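Local coordinates for LbaCas13a H328A (C2c2) (Lachnospiraceae bacterium NK4A179, PDB 5WLH), which binds and probably processes CRISPR precursor RNA and uses the resulting guide to find target RNA, which it cleaves as an RNA-guided ribonuclease of the Cas13a family, at residues G474-E478 against E479-G483; M1179-N1182 against G1183-L1186; C1225-S1228 against G1229-I1232; F1258-F1262 against L1263-S1267. One frame throughout, in Å; residues are numbered along the deposited sequence. Where two conformers were deposited one is given.

Contact 1. Residues G474-E478 against E479-G483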
loop_
_atom_site.group_PDB
_atom_site.type_symbol
_atom_site.label_atom_id
_atom_site.label_comp_id
_atom_site.label_asym_id
_atom_site.label_seq_id
_atom_site.Cartn_x
_atom_site.Cartn_y
_atom_site.Cartn_z
ATOM N N GLY A 474 2.920 -27.776 -13.049
ATOM C CA GLY A 474 3.423 -26.981 -14.142
ATOM C C GLY A 474 2.654 -27.127 -15.429
ATOM O O GLY A 474 3.154 -26.714 -16.478
ATOM N N LYS A 475 1.487 -27.766 -15.400
ATOM C CA LYS A 475 0.630 -27.858 -16.572
ATOM C C LYS A 475 -0.496 -26.860 -16.379
ATOM O O LYS A 475 -1.081 -26.785 -15.291
ATOM C CB LYS A 475 0.075 -29.274 -16.773
ATOM C CG LYS A 475 -0.772 -29.811 -15.654
ATOM C CD LYS A 475 -1.747 -30.871 -16.191
ATOM C CE LYS A 475 -1.868 -32.048 -15.240
ATOM N NZ LYS A 475 -2.070 -31.588 -13.847
ATOM N N ILE A 476 -0.779 -26.082 -17.419
ATOM C CA ILE A 476 -1.732 -24.988 -17.278
ATOM C C ILE A 476 -3.137 -25.549 -17.119
ATOM O O ILE A 476 -3.579 -26.391 -17.919
ATOM C CB ILE A 476 -1.641 -24.036 -18.481
ATOM C CG1 ILE A 476 -0.218 -23.485 -18.591
ATOM C CG2 ILE A 476 -2.710 -22.919 -18.344
ATOM C CD1 ILE A 476 -0.016 -22.506 -19.729
ATOM N N SER A 477 -3.829 -25.107 -16.061
ATOM C CA SER A 477 -5.214 -25.485 -15.814
ATOM C C SER A 477 -6.077 -25.180 -17.029
ATOM O O SER A 477 -5.832 -24.222 -17.764
ATOM C CB SER A 477 -5.771 -24.732 -14.605
ATOM O OG SER A 477 -5.503 -25.426 -13.405
ATOM N N GLU A 478 -7.130 -25.986 -17.207
ATOM C CA GLU A 478 -7.918 -25.936 -18.438
ATOM C C GLU A 478 -8.503 -24.551 -18.694
ATOM O O GLU A 478 -8.553 -24.098 -19.844
ATOM C CB GLU A 478 -9.038 -26.979 -18.378
ATOM C CG GLU A 478 -9.884 -27.074 -19.641
ATOM C CD GLU A 478 -11.068 -26.117 -19.635
ATOM O OE1 GLU A 478 -11.765 -26.034 -18.599
ATOM O OE2 GLU A 478 -11.298 -25.446 -20.668
ATOM N N GLU A 479 -8.967 -23.870 -17.644
ATOM C CA GLU A 479 -9.626 -22.580 -17.831
ATOM C C GLU A 479 -8.670 -21.491 -18.305
ATOM O O GLU A 479 -9.136 -20.452 -18.784
ATOM C CB GLU A 479 -10.309 -22.117 -16.537
ATOM C CG GLU A 479 -11.041 -23.201 -15.763
ATOM C CD GLU A 479 -10.146 -23.932 -14.770
ATOM O OE1 GLU A 479 -9.530 -24.952 -15.156
ATOM O OE2 GLU A 479 -10.065 -23.488 -13.600
ATOM N N TYR A 480 -7.356 -21.702 -18.183
ATOM C CA TYR A 480 -6.361 -20.688 -18.516
ATOM C C TYR A 480 -5.551 -21.022 -19.755
ATOM O O TYR A 480 -4.693 -20.230 -20.145
ATOM C CB TYR A 480 -5.440 -20.456 -17.306
ATOM C CG TYR A 480 -6.265 -19.991 -16.140
ATOM C CD1 TYR A 480 -6.750 -18.683 -16.087
ATOM C CD2 TYR A 480 -6.639 -20.871 -15.135
ATOM C CE1 TYR A 480 -7.537 -18.263 -15.040
ATOM C CE2 TYR A 480 -7.432 -20.461 -14.083
ATOM C CZ TYR A 480 -7.876 -19.152 -14.042
ATOM O OH TYR A 480 -8.658 -18.745 -12.996
ATOM N N LEU A 481 -5.816 -22.160 -20.416
ATOM C CA LEU A 481 -5.039 -22.481 -21.605
ATOM C C LEU A 481 -5.270 -21.459 -22.698
ATOM O O LEU A 481 -4.379 -21.213 -23.516
ATOM C CB LEU A 481 -5.391 -23.876 -22.122
ATOM C CG LEU A 481 -4.701 -25.039 -21.416
ATOM C CD1 LEU A 481 -5.339 -26.348 -21.862
ATOM C CD2 LEU A 481 -3.191 -25.031 -21.687
ATOM N N SER A 482 -6.451 -20.850 -22.721
ATOM C CA SER A 482 -6.769 -19.829 -23.703
ATOM C C SER A 482 -6.338 -18.437 -23.267
ATOM O O SER A 482 -6.636 -17.465 -23.968
ATOM C CB SER A 482 -8.269 -19.843 -24.003
ATOM O OG SER A 482 -8.587 -20.990 -24.775
ATOM N N GLY A 483 -5.664 -18.314 -22.134
ATOM C CA GLY A 483 -5.009 -17.075 -21.768
ATOM C C GLY A 483 -5.627 -16.427 -20.539
ATOM O O GLY A 483 -6.658 -16.847 -20.014
HETATM O O HOH W 1 -9.082 -22.173 -21.681
#

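Contact 2. Residues M1179-N1182 against G1183-L1186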
loop_
_atom_site.group_PDB
_atom_site.type_symbol
_atom_site.label_atom_id
_atom_site.label_comp_id
_atom_site.label_asym_id
_atom_site.label_seq_id
_atom_site.Cartn_x
_atom_site.Cartn_y
_atom_site.Cartn_z
ATOM N N MET A 1179 7.983 -25.368 0.001
ATOM C CA MET A 1179 8.742 -24.590 0.971
ATOM C C MET A 1179 7.909 -23.477 1.580
ATOM O O MET A 1179 8.201 -23.028 2.687
ATOM C CB MET A 1179 9.985 -23.981 0.324
ATOM C CG MET A 1179 11.028 -24.991 -0.055
ATOM S SD MET A 1179 12.572 -24.138 -0.499
ATOM C CE MET A 1179 12.225 -23.673 -2.181
ATOM N N TYR A 1180 6.898 -22.995 0.862
ATOM C CA TYR A 1180 6.193 -21.790 1.259
ATOM C C TYR A 1180 4.764 -22.023 1.716
ATOM O O TYR A 1180 4.086 -21.054 2.085
ATOM C CB TYR A 1180 6.179 -20.802 0.090
ATOM C CG TYR A 1180 7.578 -20.437 -0.342
ATOM C CD1 TYR A 1180 8.314 -19.507 0.372
ATOM C CD2 TYR A 1180 8.160 -21.028 -1.451
ATOM C CE1 TYR A 1180 9.603 -19.162 -0.015
ATOM C CE2 TYR A 1180 9.459 -20.698 -1.849
ATOM C CZ TYR A 1180 10.167 -19.761 -1.123
ATOM O OH TYR A 1180 11.451 -19.438 -1.500
ATOM N N ILE A 1181 4.269 -23.252 1.670
ATOM C CA ILE A 1181 2.866 -23.532 1.974
ATOM C C ILE A 1181 2.806 -24.435 3.196
ATOM O O ILE A 1181 3.283 -25.579 3.161
ATOM C CB ILE A 1181 2.131 -24.156 0.787
ATOM C CG1 ILE A 1181 2.051 -23.161 -0.365
ATOM C CG2 ILE A 1181 0.709 -24.583 1.192
ATOM C CD1 ILE A 1181 1.674 -23.825 -1.688
ATOM N N ASN A 1182 2.257 -23.900 4.282
ATOM C CA ASN A 1182 2.040 -24.659 5.505
ATOM C C ASN A 1182 1.079 -25.791 5.211
ATOM O O ASN A 1182 -0.045 -25.549 4.767
ATOM C CB ASN A 1182 1.465 -23.736 6.582
ATOM C CG ASN A 1182 1.620 -24.277 7.990
ATOM O OD1 ASN A 1182 1.845 -25.476 8.203
ATOM N ND2 ASN A 1182 1.503 -23.384 8.968
ATOM N N GLY A 1183 1.524 -27.028 5.437
ATOM C CA GLY A 1183 0.695 -28.188 5.193
ATOM C C GLY A 1183 1.038 -28.957 3.936
ATOM O O GLY A 1183 0.459 -30.019 3.706
ATOM N N LEU A 1184 1.947 -28.451 3.110
ATOM C CA LEU A 1184 2.323 -29.145 1.892
ATOM C C LEU A 1184 3.578 -29.960 2.166
ATOM O O LEU A 1184 4.634 -29.371 2.456
ATOM C CB LEU A 1184 2.568 -28.138 0.763
ATOM C CG LEU A 1184 2.640 -28.638 -0.673
ATOM C CD1 LEU A 1184 1.433 -29.530 -1.037
ATOM C CD2 LEU A 1184 2.723 -27.426 -1.612
ATOM N N PRO A 1185 3.515 -31.289 2.108
ATOM C CA PRO A 1185 4.702 -32.115 2.393
ATOM C C PRO A 1185 5.855 -31.852 1.437
ATOM O O PRO A 1185 5.663 -31.569 0.252
ATOM C CB PRO A 1185 4.177 -33.543 2.212
ATOM C CG PRO A 1185 2.713 -33.448 2.527
ATOM C CD PRO A 1185 2.291 -32.105 1.983
ATOM N N LEU A 1186 7.072 -32.044 1.947
ATOM C CA LEU A 1186 8.269 -31.978 1.130
ATOM C C LEU A 1186 8.955 -33.344 1.181
ATOM O O LEU A 1186 8.960 -34.002 2.230
ATOM C CB LEU A 1186 9.198 -30.877 1.629
ATOM C CG LEU A 1186 10.149 -30.284 0.592
ATOM C CD1 LEU A 1186 10.295 -28.787 0.808
ATOM C CD2 LEU A 1186 11.501 -30.982 0.679
#

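Contact 3. Residues C1225-S1228 against G1229-I1232. With nucleotides of chain B.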
loop_
_atom_site.group_PDB
_atom_site.type_symbol
_atom_site.label_atom_id
_atom_site.label_comp_id
_atom_site.label_asym_id
_atom_site.label_seq_id
_atom_site.Cartn_x
_atom_site.Cartn_y
_atom_site.Cartn_z
ATOM N N CYS A 1225 20.880 -25.583 -5.694
ATOM C CA CYS A 1225 19.728 -25.425 -6.575
ATOM C C CYS A 1225 18.770 -24.353 -6.058
ATOM O O CYS A 1225 18.184 -23.601 -6.844
ATOM C CB CYS A 1225 19.000 -26.763 -6.715
ATOM S SG CYS A 1225 17.497 -26.697 -7.719
ATOM N N TYR A 1226 18.584 -24.281 -4.741
ATOM C CA TYR A 1226 17.686 -23.273 -4.171
ATOM C C TYR A 1226 18.084 -21.874 -4.619
ATOM O O TYR A 1226 17.225 -21.040 -4.952
ATOM C CB TYR A 1226 17.723 -23.376 -2.649
ATOM C CG TYR A 1226 16.996 -22.300 -1.888
ATOM C CD1 TYR A 1226 17.629 -21.099 -1.574
ATOM C CD2 TYR A 1226 15.688 -22.493 -1.443
ATOM C CE1 TYR A 1226 16.987 -20.124 -0.875
ATOM C CE2 TYR A 1226 15.032 -21.509 -0.724
ATOM C CZ TYR A 1226 15.697 -20.325 -0.448
ATOM O OH TYR A 1226 15.085 -19.331 0.267
ATOM N N ALA A 1227 19.382 -21.606 -4.640
ATOM C CA ALA A 1227 19.918 -20.302 -4.989
ATOM C C ALA A 1227 20.153 -20.126 -6.483
ATOM O O ALA A 1227 20.678 -19.082 -6.889
ATOM C CB ALA A 1227 21.231 -20.056 -4.226
ATOM N N SER A 1228 19.802 -21.114 -7.314
ATOM C CA SER A 1228 20.059 -20.989 -8.743
ATOM C C SER A 1228 19.273 -19.815 -9.307
ATOM O O SER A 1228 18.079 -19.663 -9.030
ATOM C CB SER A 1228 19.694 -22.278 -9.481
ATOM O OG SER A 1228 20.193 -22.241 -10.808
ATOM N N GLY A 1229 19.961 -18.951 -10.050
ATOM C CA GLY A 1229 19.341 -17.761 -10.588
ATOM C C GLY A 1229 19.207 -16.602 -9.620
ATOM O O GLY A 1229 18.943 -15.482 -10.067
ATOM N N LEU A 1230 19.416 -16.814 -8.312
ATOM C CA LEU A 1230 19.141 -15.755 -7.344
ATOM C C LEU A 1230 20.107 -14.581 -7.439
ATOM O O LEU A 1230 19.838 -13.545 -6.824
ATOM C CB LEU A 1230 19.158 -16.299 -5.915
ATOM C CG LEU A 1230 17.967 -17.175 -5.529
ATOM C CD1 LEU A 1230 17.963 -17.395 -4.035
ATOM C CD2 LEU A 1230 16.647 -16.569 -6.037
ATOM N N GLU A 1231 21.199 -14.705 -8.206
ATOM C CA GLU A 1231 22.023 -13.534 -8.507
ATOM C C GLU A 1231 21.233 -12.422 -9.212
ATOM O O GLU A 1231 21.631 -11.253 -9.133
ATOM C CB GLU A 1231 23.223 -13.958 -9.356
ATOM C CG GLU A 1231 22.887 -14.324 -10.806
ATOM C CD GLU A 1231 22.416 -15.762 -10.975
ATOM O OE1 GLU A 1231 22.465 -16.544 -9.995
ATOM O OE2 GLU A 1231 21.985 -16.096 -12.097
ATOM N N ILE A 1232 20.142 -12.769 -9.905
ATOM C CA ILE A 1232 19.244 -11.804 -10.537
ATOM C C ILE A 1232 18.333 -11.168 -9.504
ATOM O O ILE A 1232 18.013 -9.975 -9.577
ATOM C CB ILE A 1232 18.432 -12.521 -11.636
ATOM C CG1 ILE A 1232 19.375 -13.080 -12.700
ATOM C CG2 ILE A 1232 17.373 -11.628 -12.257
ATOM C CD1 ILE A 1232 20.089 -12.005 -13.466
ATOM P P G B 2 31.794 -7.164 -5.250
ATOM O OP1 G B 2 32.800 -6.149 -4.816
ATOM O OP2 G B 2 31.519 -8.342 -4.388
ATOM O "O5'" G B 2 30.409 -6.426 -5.550
ATOM C "C5'" G B 2 30.322 -5.415 -6.552
ATOM C "C4'" G B 2 28.899 -5.007 -6.862
ATOM O "O4'" G B 2 28.166 -6.119 -7.449
ATOM C "C3'" G B 2 28.061 -4.534 -5.676
ATOM O "O3'" G B 2 27.146 -3.557 -6.149
ATOM C "C2'" G B 2 27.274 -5.783 -5.312
ATOM O "O2'" G B 2 26.091 -5.552 -4.577
ATOM C "C1'" G B 2 26.988 -6.353 -6.694
ATOM N N9 G B 2 26.714 -7.784 -6.680
ATOM C C8 G B 2 27.583 -8.737 -6.204
ATOM N N7 G B 2 27.096 -9.938 -6.295
ATOM C C5 G B 2 25.832 -9.756 -6.845
ATOM C C6 G B 2 24.851 -10.737 -7.173
ATOM O O6 G B 2 24.925 -11.954 -7.010
ATOM N N1 G B 2 23.713 -10.178 -7.734
ATOM C C2 G B 2 23.524 -8.835 -7.940
ATOM N N2 G B 2 22.337 -8.509 -8.500
ATOM N N3 G B 2 24.440 -7.900 -7.636
ATOM C C4 G B 2 25.572 -8.435 -7.102
#

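Contact 4. Residues F1258-F1262 against L1263-S1267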
loop_
_atom_site.group_PDB
_atom_site.type_symbol
_atom_site.label_atom_id
_atom_site.label_comp_id
_atom_site.label_asym_id
_atom_site.label_seq_id
_atom_site.Cartn_x
_atom_site.Cartn_y
_atom_site.Cartn_z
ATOM N N PHE A 1258 16.651 -3.158 20.803
ATOM C CA PHE A 1258 16.796 -1.744 20.447
ATOM C C PHE A 1258 18.203 -1.431 19.950
ATOM O O PHE A 1258 18.732 -0.340 20.180
ATOM C CB PHE A 1258 16.425 -0.832 21.626
ATOM C CG PHE A 1258 15.037 -1.058 22.154
ATOM C CD1 PHE A 1258 13.940 -0.472 21.536
ATOM C CD2 PHE A 1258 14.818 -1.877 23.253
ATOM C CE1 PHE A 1258 12.652 -0.691 22.013
ATOM C CE2 PHE A 1258 13.526 -2.103 23.733
ATOM C CZ PHE A 1258 12.442 -1.508 23.110
ATOM N N ASP A 1259 18.830 -2.390 19.274
ATOM C CA ASP A 1259 20.156 -2.165 18.718
ATOM C C ASP A 1259 20.100 -1.349 17.438
ATOM O O ASP A 1259 21.125 -0.807 17.007
ATOM C CB ASP A 1259 20.841 -3.500 18.443
ATOM C CG ASP A 1259 19.946 -4.456 17.693
ATOM O OD1 ASP A 1259 18.804 -4.686 18.146
ATOM O OD2 ASP A 1259 20.378 -4.955 16.638
ATOM N N ARG A 1260 18.931 -1.251 16.817
ATOM C CA ARG A 1260 18.751 -0.399 15.656
ATOM C C ARG A 1260 17.412 0.308 15.776
ATOM O O ARG A 1260 16.555 -0.068 16.579
ATOM C CB ARG A 1260 18.827 -1.188 14.345
ATOM C CG ARG A 1260 17.884 -2.367 14.266
ATOM C CD ARG A 1260 18.270 -3.281 13.110
ATOM N NE ARG A 1260 19.162 -4.354 13.536
ATOM C CZ ARG A 1260 19.540 -5.364 12.761
ATOM N NH1 ARG A 1260 19.109 -5.442 11.511
ATOM N NH2 ARG A 1260 20.351 -6.297 13.237
ATOM N N SER A 1261 17.250 1.341 14.968
ATOM C CA SER A 1261 16.064 2.175 14.990
ATOM C C SER A 1261 15.110 1.747 13.892
ATOM O O SER A 1261 15.472 1.013 12.977
ATOM C CB SER A 1261 16.444 3.632 14.784
ATOM O OG SER A 1261 17.224 3.722 13.610
ATOM N N PHE A 1262 13.872 2.231 13.996
ATOM C CA PHE A 1262 12.947 2.108 12.881
ATOM C C PHE A 1262 13.544 2.706 11.613
ATOM O O PHE A 1262 13.468 2.111 10.542
ATOM C CB PHE A 1262 11.612 2.762 13.245
ATOM C CG PHE A 1262 10.664 1.811 13.932
ATOM C CD1 PHE A 1262 10.167 0.704 13.252
ATOM C CD2 PHE A 1262 10.295 2.002 15.253
ATOM C CE1 PHE A 1262 9.292 -0.187 13.867
ATOM C CE2 PHE A 1262 9.416 1.109 15.886
ATOM C CZ PHE A 1262 8.912 0.017 15.190
ATOM N N LEU A 1263 14.154 3.892 11.710
ATOM C CA LEU A 1263 14.783 4.464 10.524
ATOM C C LEU A 1263 15.882 3.567 9.990
ATOM O O LEU A 1263 16.068 3.460 8.775
ATOM C CB LEU A 1263 15.355 5.848 10.829
ATOM C CG LEU A 1263 14.319 6.963 10.776
ATOM C CD1 LEU A 1263 14.998 8.236 11.229
ATOM C CD2 LEU A 1263 13.760 7.147 9.363
ATOM N N GLY A 1264 16.636 2.928 10.884
ATOM C CA GLY A 1264 17.703 2.053 10.428
ATOM C C GLY A 1264 17.174 0.802 9.753
ATOM O O GLY A 1264 17.778 0.298 8.803
ATOM N N ILE A 1265 16.060 0.272 10.252
ATOM C CA ILE A 1265 15.461 -0.903 9.626
ATOM C C ILE A 1265 14.876 -0.531 8.274
ATOM O O ILE A 1265 15.128 -1.204 7.268
ATOM C CB ILE A 1265 14.404 -1.522 10.549
ATOM C CG1 ILE A 1265 15.058 -2.095 11.809
ATOM C CG2 ILE A 1265 13.642 -2.657 9.807
ATOM C CD1 ILE A 1265 14.116 -2.142 13.020
ATOM N N TYR A 1266 14.101 0.561 8.229
ATOM C CA TYR A 1266 13.586 1.038 6.952
ATOM C C TYR A 1266 14.733 1.344 5.996
ATOM O O TYR A 1266 14.641 1.076 4.791
ATOM C CB TYR A 1266 12.701 2.270 7.172
ATOM C CG TYR A 1266 11.265 1.900 7.458
ATOM C CD1 TYR A 1266 10.893 1.383 8.694
ATOM C CD2 TYR A 1266 10.287 2.032 6.467
ATOM C CE1 TYR A 1266 9.564 1.013 8.948
ATOM C CE2 TYR A 1266 8.970 1.670 6.707
ATOM C CZ TYR A 1266 8.625 1.144 7.933
ATOM O OH TYR A 1266 7.321 0.773 8.165
ATOM N N SER A 1267 15.843 1.870 6.526
ATOM C CA SER A 1267 16.999 2.141 5.676
ATOM C C SER A 1267 17.536 0.855 5.072
ATOM O O SER A 1267 17.915 0.828 3.896
ATOM C CB SER A 1267 18.127 2.824 6.469
ATOM O OG SER A 1267 17.759 4.113 6.881
#

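Contact 1. Residues G474-E478 against E479-G483
The ring of Tyr-480 meets CB of Ser-477 at its edge, near the ring plane, with 4.0 Å between that carbon and CD2. One face of the same ring carries CB of the preceding residue, Glu-479, set toward the rim; Tyr-458 stacks on the ring as well. The carboxylates of Glu-478 and Glu-479 are turned 38° apart and bring their OE1 atoms to 4.2 Å, like charges whose mutual repulsion is probably softened by solvent at the exposed Glu-478. These groups sit on a bend in the loop between strand 470-472 and helix 486-517, which runs on into a type I beta turn from Tyr-480 to Gly-483. Tyr-480 N donates to Ser-477 O at 3.0 Å, approaching from above the carbonyl plane, while Leu-481 N reaches Glu-478 O only weakly, at 3.4 Å. A water donates to Glu-478 O (2.7 Å) and accepts from Ser-482 N, and so bridges the bend. On the apolar side, CG2 of Ile-476, anti to the backbone N, lies 3.8 Å from Tyr-480 CB, and CD2 of Leu-481 rests 3.7 Å from Ile-476 CB. The hydroxyl of Ser-477 is bonded to Asp-461.

Contact 2. Residues M1179-N1182 against G1183-L1186
Ile-1181 and Leu-1184 lay their side chains against each other across a chain reversal, the closest branches being CD1 of the isoleucine and CD2 of the leucine, 3.8 Å apart. The isoleucine turns CG1 away from its carbonyl carbon (chi1 -65°) and brings CD1 to the leucine at a slant, while its CG2, anti to the backbone N, lies 4.0 Å from Leu-1184 CB. Leu-1184 answers with CG opposite its own backbone N (chi1 -165°); CD2 continues the extended line from CA through CG and so reaches Ile-1181 CD1, approaching CB of the isoleucine as well. The two chains cross obliquely, so methyl groups and CB atoms share the contact. Between them the backbone forms a type II beta turn from Ile-1181 to Leu-1184, which takes the chain out of helix 1171-1180 and toward strand 1187-1189. Leu-1184 N donates to Ile-1181 O at 3.2 Å, from well above the carbonyl plane. Gly-1183 holds the third place of the turn with positive phi, where a CB would run into Asn-1182 O. Farther from the turn, CG of Met-1179 touches CD1 of Leu-1186 at 4.0 Å. The methionine is extended through chi2 and bends only at chi3; its side chain also packs on Ile-1209 and Phe-1212 of helix 1205-1216. Leu-1184 lies in addition against Tyr-1174 and Ala-1178 of the helix just left. ND2 of Asn-1182 donates to the backbone oxygen of Arg-603.

Contact 3. Residues C1225-S1228 against G1229-I1232
A single backbone oxygen, Glu-1231 O, accepts two N-H groups of one guanine of the bound RNA, G2 of chain B: N1 at 2.7 Å and N2 at 2.9 Å. It belongs to the short helix 1230-1233, reached through two overlapping beta turns, a type I turn from Cys-1225 to Ser-1228 running into a type II turn from Ala-1227 to Leu-1230. Leu-1230 N donates to Ala-1227 O at 3.0 Å, from above the carbonyl plane, and Leu-1230 CB lies 3.3 Å from the same oxygen. With CG anti to the carbonyl carbon (chi1 -72°), CD1 of the leucine is carried over Ala-1227, 3.6 Å from CA and 4.3 Å from Tyr-1226 CE1. Leu-1133 and Phe-1136 of helix 1106-1145 cover the leucine too. Cut back to an alanine, this position is likely to open a gap over CA of Ala-1227 and toward Leu-1133 and Phe-1136. Gly-1229 takes positive phi, where a CB would strike Ser-1228 O. The carboxylate of Glu-1231 is held by Arg-295 and Tyr-287, and CB of Glu-1231 lies 3.5 Å from O6 of G2 of chain B.

Contact 4. Residues F1258-F1262 against L1263-S1267
This is a helix N-cap: Ser-1261 sits just before helix 1262-1273, at the end of the loop that leaves helix 1254-1257. Its OG, placed between backbone N and carbonyl carbon (chi1 53°), accepts from Gly-1264 N at 2.9 Å. Without the hydroxyl, as in an alanine, Gly-1264 N would probably lose its side-chain acceptor and the helix start would be weakened. Ser-1261 O takes Ile-1265 N at 2.9 Å, and Phe-1262 O takes Tyr-1266 N in a nearly linear bond (174°). In one of its two modelled conformers the aliphatic part of Arg-1260 lies across Ile-1265 at about a right angle, CD meeting CG1 at 3.7 Å; the weak salt bridge from its NE to Asp-1259 OD2 and a cation-pi contact with Tyr-1248 are equally tentative. Phe-1262 O lies at the edge of the Tyr-1266 ring, 3.3 Å from CD1, and the tyrosine OH is bonded to Leu-1118 O in helix 1106-1145. Leu-1263 O accepts from Ser-1267 N and, at 2.6 Å, from Ser-1267 OG, on opposite faces of its plane. The hydroxyl of Ser-1261 thus stands in for the carbonyl that a preceding turn would have offered Gly-1264 N, while its backbone oxygen begins the regular helical bonding.

Along the chain the four contacts follow in series, none nested in or crossing another. Contact 1 bends the loop between strand 470-472 and helix 486-517, and contact 2, much later, closes the turn that joins helix 1171-1180 to strand 1187-1189. Contact 3 then leads from the loop after helix 1205-1216 into helix 1230-1233, and contact 4 starts helix 1262-1273. Contacts 2 and 3 touch: Met-1179 SD lies 3.6 Å from Tyr-1226 CE2. Contacts 2, 3 and 4 all pack on the long helix 1106-1145, although nearest atoms of contacts 3 and 4 stay about 17 Å apart. Contact 4 is the most remote, its centre about 45 Å from that of contact 1, whereas contact 1 comes within about 11 Å of contact 2 (nearest atoms).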